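PDB 6BEV: thiosulfate sulfurtransferase/rhodanese-like domain-containing protein 1 from Homo sapiens, which transfers the sulfane sulfur of thiosulfate to glutathione, producing the S-sulfanylglutathione that serves as a central intermediate of hydrogen sulfide metabolism. Local coordinates for residues Gly55-Ala60 and Arg128-Lys133; Ile63-Leu68 and Gly102-Gln107. One frame throughout, in Å; residues are numbered along the deposited sequence.

Interaction 1 of 2, residues Gly55-Ala60 and Arg128-Lys133; sequences GTIPGA and REWLEK
Ile57 lies along one face of the Trp130 indole: its CG2 covers the six-membered ring, while CG1 and CD1 lie along the CG-CD2 side. The side chain leaves the backbone toward helix 126-133. Beyond CB, CG2 makes the main contact: Ile57 CG2 is 3.6 Å from the centroid of the six-membered ring of Trp130 and 14° off its normal, the geometry of a CH-pi contact. The other branch puts Ile57 CG1 above Trp130 CG (3.8 Å), at the edge of the five-membered ring. Its tip, Ile57 CD1, lies above the outer rim, in the notch beside Trp130 CD2 (3.9 Å). With CG anti to the backbone N (chi1 -176°), the Trp130 indole extends from the helix to the loop. Pro58 adds a smaller, oblique contact, its CD 3.9 Å from Trp130 NE1. Ile57 and Pro58 open a type II beta turn that Ala60 closes with the bond from Ala60 N to Ile57 O (2.9 Å). The contact thus ties the loop between helix 49-53 and strand 61-62 to the C-terminal helix of the rhodanese domain. Ile57 also packs on Leu43 of strand 42-45 and Phe98 of strand 95-98, while Trp130 reaches Leu29 and Leu36 of helix 29-38.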
loop_
_atom_site.group_PDB
_atom_site.type_symbol
_atom_site.label_atom_id
_atom_site.label_comp_id
_atom_site.label_asym_id
_atom_site.label_seq_id
_atom_site.Cartn_x
_atom_site.Cartn_y
_atom_site.Cartn_z
ATOM N N GLY A 55 4.581 1.690 14.121
ATOM C CA GLY A 55 3.182 1.366 14.087
ATOM C C GLY A 55 2.661 1.595 12.697
ATOM O O GLY A 55 3.029 2.571 12.041
ATOM N N THR A 56 1.782 0.708 12.261
ATOM C CA THR A 56 1.233 0.755 10.918
ATOM C C THR A 56 -0.197 0.234 10.969
ATOM O O THR A 56 -0.711 -0.130 12.030
ATOM C CB THR A 56 2.127 -0.044 9.957
ATOM O OG1 THR A 56 1.715 0.176 8.607
ATOM C CG2 THR A 56 2.076 -1.553 10.241
ATOM N N ILE A 57 -0.854 0.241 9.821
ATOM C CA ILE A 57 -2.149 -0.429 9.717
ATOM C C ILE A 57 -1.904 -1.932 9.763
ATOM O O ILE A 57 -1.036 -2.442 9.024
ATOM C CB ILE A 57 -2.874 -0.011 8.433
ATOM C CG1 ILE A 57 -3.114 1.510 8.435
ATOM C CG2 ILE A 57 -4.174 -0.765 8.279
ATOM C CD1 ILE A 57 -3.827 2.076 7.218
ATOM N N PRO A 58 -2.614 -2.670 10.615
ATOM C CA PRO A 58 -2.350 -4.105 10.745
ATOM C C PRO A 58 -2.318 -4.793 9.395
ATOM O O PRO A 58 -3.191 -4.579 8.550
ATOM C CB PRO A 58 -3.517 -4.587 11.611
ATOM C CG PRO A 58 -3.792 -3.419 12.505
ATOM C CD PRO A 58 -3.622 -2.216 11.591
ATOM N N GLY A 59 -1.274 -5.594 9.180
ATOM C CA GLY A 59 -1.109 -6.341 7.958
ATOM C C GLY A 59 -0.345 -5.626 6.864
ATOM O O GLY A 59 -0.011 -6.250 5.853
ATOM N N ALA A 60 -0.041 -4.350 7.024
ATOM C CA ALA A 60 0.581 -3.609 5.936
ATOM C C ALA A 60 2.045 -3.977 5.759
ATOM O O ALA A 60 2.792 -4.122 6.725
ATOM C CB ALA A 60 0.484 -2.116 6.221
ATOM N N ARG A 128 -3.310 8.628 9.785
ATOM C CA ARG A 128 -3.906 9.444 10.842
ATOM C C ARG A 128 -5.413 9.234 10.926
ATOM O O ARG A 128 -5.963 9.173 12.025
ATOM C CB ARG A 128 -3.567 10.922 10.688
ATOM C CG ARG A 128 -2.144 11.285 11.041
ATOM C CD ARG A 128 -1.895 12.741 10.715
ATOM N NE ARG A 128 -0.490 13.109 10.813
ATOM C CZ ARG A 128 0.048 14.137 10.170
ATOM N NH1 ARG A 128 -0.693 14.884 9.356
ATOM N NH2 ARG A 128 1.340 14.398 10.312
ATOM N N GLU A 129 -6.103 9.098 9.779
ATOM C CA GLU A 129 -7.532 8.790 9.832
ATOM C C GLU A 129 -7.758 7.406 10.396
ATOM O O GLU A 129 -8.673 7.211 11.202
ATOM C CB GLU A 129 -8.209 8.892 8.468
ATOM C CG GLU A 129 -9.704 8.488 8.529
ATOM C CD GLU A 129 -10.391 8.571 7.186
ATOM O OE1 GLU A 129 -10.248 7.627 6.370
ATOM O OE2 GLU A 129 -11.073 9.588 6.937
ATOM N N TRP A 130 -6.937 6.438 9.986
ATOM C CA TRP A 130 -7.051 5.101 10.541
ATOM C C TRP A 130 -7.042 5.161 12.067
ATOM O O TRP A 130 -7.849 4.518 12.741
ATOM C CB TRP A 130 -5.888 4.259 10.022
ATOM C CG TRP A 130 -5.985 2.876 10.467
ATOM C CD1 TRP A 130 -5.438 2.321 11.601
ATOM C CD2 TRP A 130 -6.706 1.846 9.823
ATOM N NE1 TRP A 130 -5.787 1.005 11.686
ATOM C CE2 TRP A 130 -6.573 0.687 10.613
ATOM C CE3 TRP A 130 -7.445 1.780 8.636
ATOM C CZ2 TRP A 130 -7.128 -0.532 10.241
ATOM C CZ3 TRP A 130 -8.013 0.563 8.279
ATOM C CH2 TRP A 130 -7.853 -0.573 9.082
ATOM N N LEU A 131 -6.096 5.914 12.623
ATOM C CA LEU A 131 -5.979 6.022 14.073
ATOM C C LEU A 131 -7.161 6.764 14.687
ATOM O O LEU A 131 -7.575 6.448 15.807
ATOM C CB LEU A 131 -4.685 6.753 14.429
ATOM C CG LEU A 131 -3.386 5.999 14.147
ATOM C CD1 LEU A 131 -2.229 6.958 14.300
ATOM C CD2 LEU A 131 -3.224 4.800 15.069
ATOM N N GLU A 132 -7.691 7.757 13.964
ATOM C CA GLU A 132 -8.798 8.590 14.426
ATOM C C GLU A 132 -10.104 7.814 14.482
ATOM O O GLU A 132 -10.949 8.072 15.350
ATOM C CB GLU A 132 -8.944 9.746 13.440
ATOM C CG GLU A 132 -10.110 10.685 13.678
ATOM C CD GLU A 132 -10.439 11.500 12.437
ATOM O OE1 GLU A 132 -11.293 12.403 12.542
ATOM O OE2 GLU A 132 -9.858 11.231 11.360
ATOM N N LYS A 133 -10.308 6.899 13.538
ATOM C CA LYS A 133 -11.554 6.155 13.421
ATOM C C LYS A 133 -11.473 4.761 14.029
ATOM O O LYS A 133 -12.470 4.031 14.005
ATOM C CB LYS A 133 -11.954 6.043 11.948
ATOM C CG LYS A 133 -12.033 7.360 11.195
ATOM C CD LYS A 133 -13.288 8.150 11.473
ATOM C CE LYS A 133 -13.437 9.244 10.416
ATOM N NZ LYS A 133 -14.706 9.995 10.533
#

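Interaction 2 of 2, residues Ile63-Leu68 and Gly102-Gln107; sequences IPVSEL and GKRGLQ
Val65 points its two methyl groups into the angle between Arg104 and Gln107, one helical turn apart on helix 103-114. The closest approach is from Val65 CG2 to Gln107 CD, 3.7 Å, so a methyl rests against the amide carbon; this half of the contact belongs to one of two modelled conformers of Gln107. In it, Gln107 has CG anti to its backbone N (chi1 178°) and an extended chain beyond. On the Arg104 side, Val65 CG1 lies 4.1 Å from Arg104 CG and equally far from its CD, touching the aliphatic part of the chain rather than the guanidinium. Both long side chains run across the valine at about a right angle.

The second shell fixes the partners. A bend at chi3 (-69°) turns the far end of Arg104 away from the valine; its NH2 forms a salt bridge with Glu51 OE1 and a hydrogen bond with Gln100 OE1. Val65 is held by a backbone hydrogen bond with Val46, and its side chain also packs on Val46 and Ala108. Cys99, which carries the persulfide intermediate, to Arg104 is the six-residue active-site loop of rhodanese domains; Gly102 N-caps helix 103-114, and the valine packs at the loop's exit.

Across the two segments the contact is purely van der Waals, methyl against methylene and amide. Arg104 spends its polar end on Glu51 and Gln100; with Cys99 as a neighbour it could contribute positive potential there, though the salt bridge would temper this.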
loop_
_atom_site.group_PDB
_atom_site.type_symbol
_atom_site.label_atom_id
_atom_site.label_comp_id
_atom_site.label_asym_id
_atom_site.label_seq_id
_atom_site.Cartn_x
_atom_site.Cartn_y
_atom_site.Cartn_z
ATOM N N ILE A 63 6.867 -0.661 2.165
ATOM C CA ILE A 63 7.728 -0.364 1.022
ATOM C C ILE A 63 7.794 1.148 0.939
ATOM O O ILE A 63 6.886 1.783 0.370
ATOM C CB ILE A 63 7.236 -0.939 -0.313
ATOM C CG1 ILE A 63 6.966 -2.434 -0.200
ATOM C CG2 ILE A 63 8.280 -0.642 -1.376
ATOM C CD1 ILE A 63 6.437 -3.066 -1.475
ATOM N N PRO A 64 8.814 1.770 1.522
ATOM C CA PRO A 64 8.915 3.232 1.441
ATOM C C PRO A 64 8.784 3.697 -0.003
ATOM O O PRO A 64 9.264 3.046 -0.939
ATOM C CB PRO A 64 10.314 3.510 1.995
ATOM C CG PRO A 64 10.559 2.393 2.963
ATOM C CD PRO A 64 9.917 1.186 2.309
ATOM N N VAL A 65 8.151 4.858 -0.181
ATOM C CA VAL A 65 7.905 5.324 -1.539
ATOM C C VAL A 65 9.208 5.454 -2.328
ATOM O O VAL A 65 9.231 5.198 -3.532
ATOM C CB VAL A 65 7.048 6.605 -1.536
ATOM C CG1 VAL A 65 7.798 7.788 -0.926
ATOM C CG2 VAL A 65 6.534 6.902 -2.946
ATOM N N SER A 66 10.313 5.809 -1.666
ATOM C CA SER A 66 11.599 5.919 -2.347
ATOM C C SER A 66 12.149 4.576 -2.816
ATOM O O SER A 66 13.054 4.552 -3.658
ATOM C CB SER A 66 12.625 6.569 -1.424
ATOM O OG SER A 66 12.773 5.816 -0.232
ATOM N N GLU A 67 11.645 3.466 -2.277
ATOM C CA GLU A 67 12.007 2.117 -2.704
ATOM C C GLU A 67 11.019 1.512 -3.688
ATOM O O GLU A 67 11.312 0.461 -4.260
ATOM C CB GLU A 67 12.073 1.165 -1.501
ATOM C CG GLU A 67 13.124 1.517 -0.471
ATOM C CD GLU A 67 13.103 0.608 0.753
ATOM O OE1 GLU A 67 12.670 -0.569 0.654
ATOM O OE2 GLU A 67 13.526 1.081 1.827
ATOM N N LEU A 68 9.853 2.123 -3.877
ATOM C CA LEU A 68 8.747 1.422 -4.526
ATOM C C LEU A 68 9.011 1.147 -6.000
ATOM O O LEU A 68 8.624 0.086 -6.501
ATOM C CB LEU A 68 7.446 2.195 -4.326
ATOM C CG LEU A 68 6.183 1.551 -4.904
ATOM C CD1 LEU A 68 5.911 0.176 -4.319
ATOM C CD2 LEU A 68 5.008 2.443 -4.663
ATOM N N GLY A 102 -1.584 11.228 3.240
ATOM C CA GLY A 102 -2.107 11.087 1.891
ATOM C C GLY A 102 -1.092 11.311 0.784
ATOM O O GLY A 102 -1.204 10.696 -0.280
ATOM N N LYS A 103 -0.121 12.205 0.995
ATOM C CA LYS A 103 0.681 12.687 -0.123
ATOM C C LYS A 103 1.624 11.623 -0.669
ATOM O O LYS A 103 1.750 11.475 -1.888
ATOM C CB LYS A 103 1.451 13.933 0.288
ATOM C CG LYS A 103 0.582 15.167 0.213
ATOM C CD LYS A 103 1.337 16.456 0.412
ATOM C CE LYS A 103 0.394 17.623 0.180
ATOM N NZ LYS A 103 1.040 18.950 0.368
ATOM N N ARG A 104 2.341 10.905 0.208
ATOM C CA ARG A 104 3.206 9.831 -0.276
ATOM C C ARG A 104 2.392 8.642 -0.776
ATOM O O ARG A 104 2.794 7.978 -1.740
ATOM C CB ARG A 104 4.229 9.425 0.791
ATOM C CG ARG A 104 5.345 10.443 0.972
ATOM C CD ARG A 104 6.287 10.086 2.122
ATOM N NE ARG A 104 5.611 10.229 3.408
ATOM C CZ ARG A 104 6.104 9.837 4.581
ATOM N NH1 ARG A 104 7.288 9.242 4.647
ATOM N NH2 ARG A 104 5.401 10.027 5.694
ATOM N N GLY A 105 1.243 8.374 -0.158
ATOM C CA GLY A 105 0.365 7.338 -0.676
ATOM C C GLY A 105 -0.127 7.645 -2.077
ATOM O O GLY A 105 -0.177 6.767 -2.943
ATOM N N LEU A 106 -0.452 8.911 -2.338
ATOM C CA LEU A 106 -0.836 9.322 -3.685
ATOM C C LEU A 106 0.323 9.146 -4.668
ATOM O O LEU A 106 0.156 8.583 -5.761
ATOM C CB LEU A 106 -1.286 10.781 -3.656
ATOM C CG LEU A 106 -1.683 11.372 -5.012
ATOM C CD1 LEU A 106 -2.822 10.598 -5.672
ATOM C CD2 LEU A 106 -2.068 12.839 -4.863
ATOM N N GLN A 107 1.509 9.627 -4.293
ATOM C CA GLN A 107 2.682 9.463 -5.138
ATOM C C GLN A 107 2.920 7.989 -5.457
ATOM O O GLN A 107 3.219 7.631 -6.603
ATOM C CB GLN A 107 3.895 10.075 -4.433
ATOM C CG GLN A 107 5.194 9.933 -5.192
ATOM C CD GLN A 107 6.414 10.288 -4.361
ATOM O OE1 GLN A 107 6.306 10.710 -3.213
ATOM N NE2 GLN A 107 7.585 10.096 -4.938
#

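In the fold
Both interactions lie within the rhodanese domain and bury similar areas, 156 and 150 Å², but they join different elements. Interaction 1 joins the loop before strand 61-62 to helix 126-133 and is partly buried, with Ile57 packed against side chains of the sheet. Interaction 2 pairs the start of helix 65-73, after that strand, with helix 103-114 and is a surface contact with no buried residue among those touching. Apolar packing carries both: an aromatic face in the first, the flanks of polar side chains in the second. Their centres are 16 Å apart, and interaction 2 is nested inside the chain loop closed by interaction 1. Interaction 2 lies nearer the active-site cysteine than interaction 1.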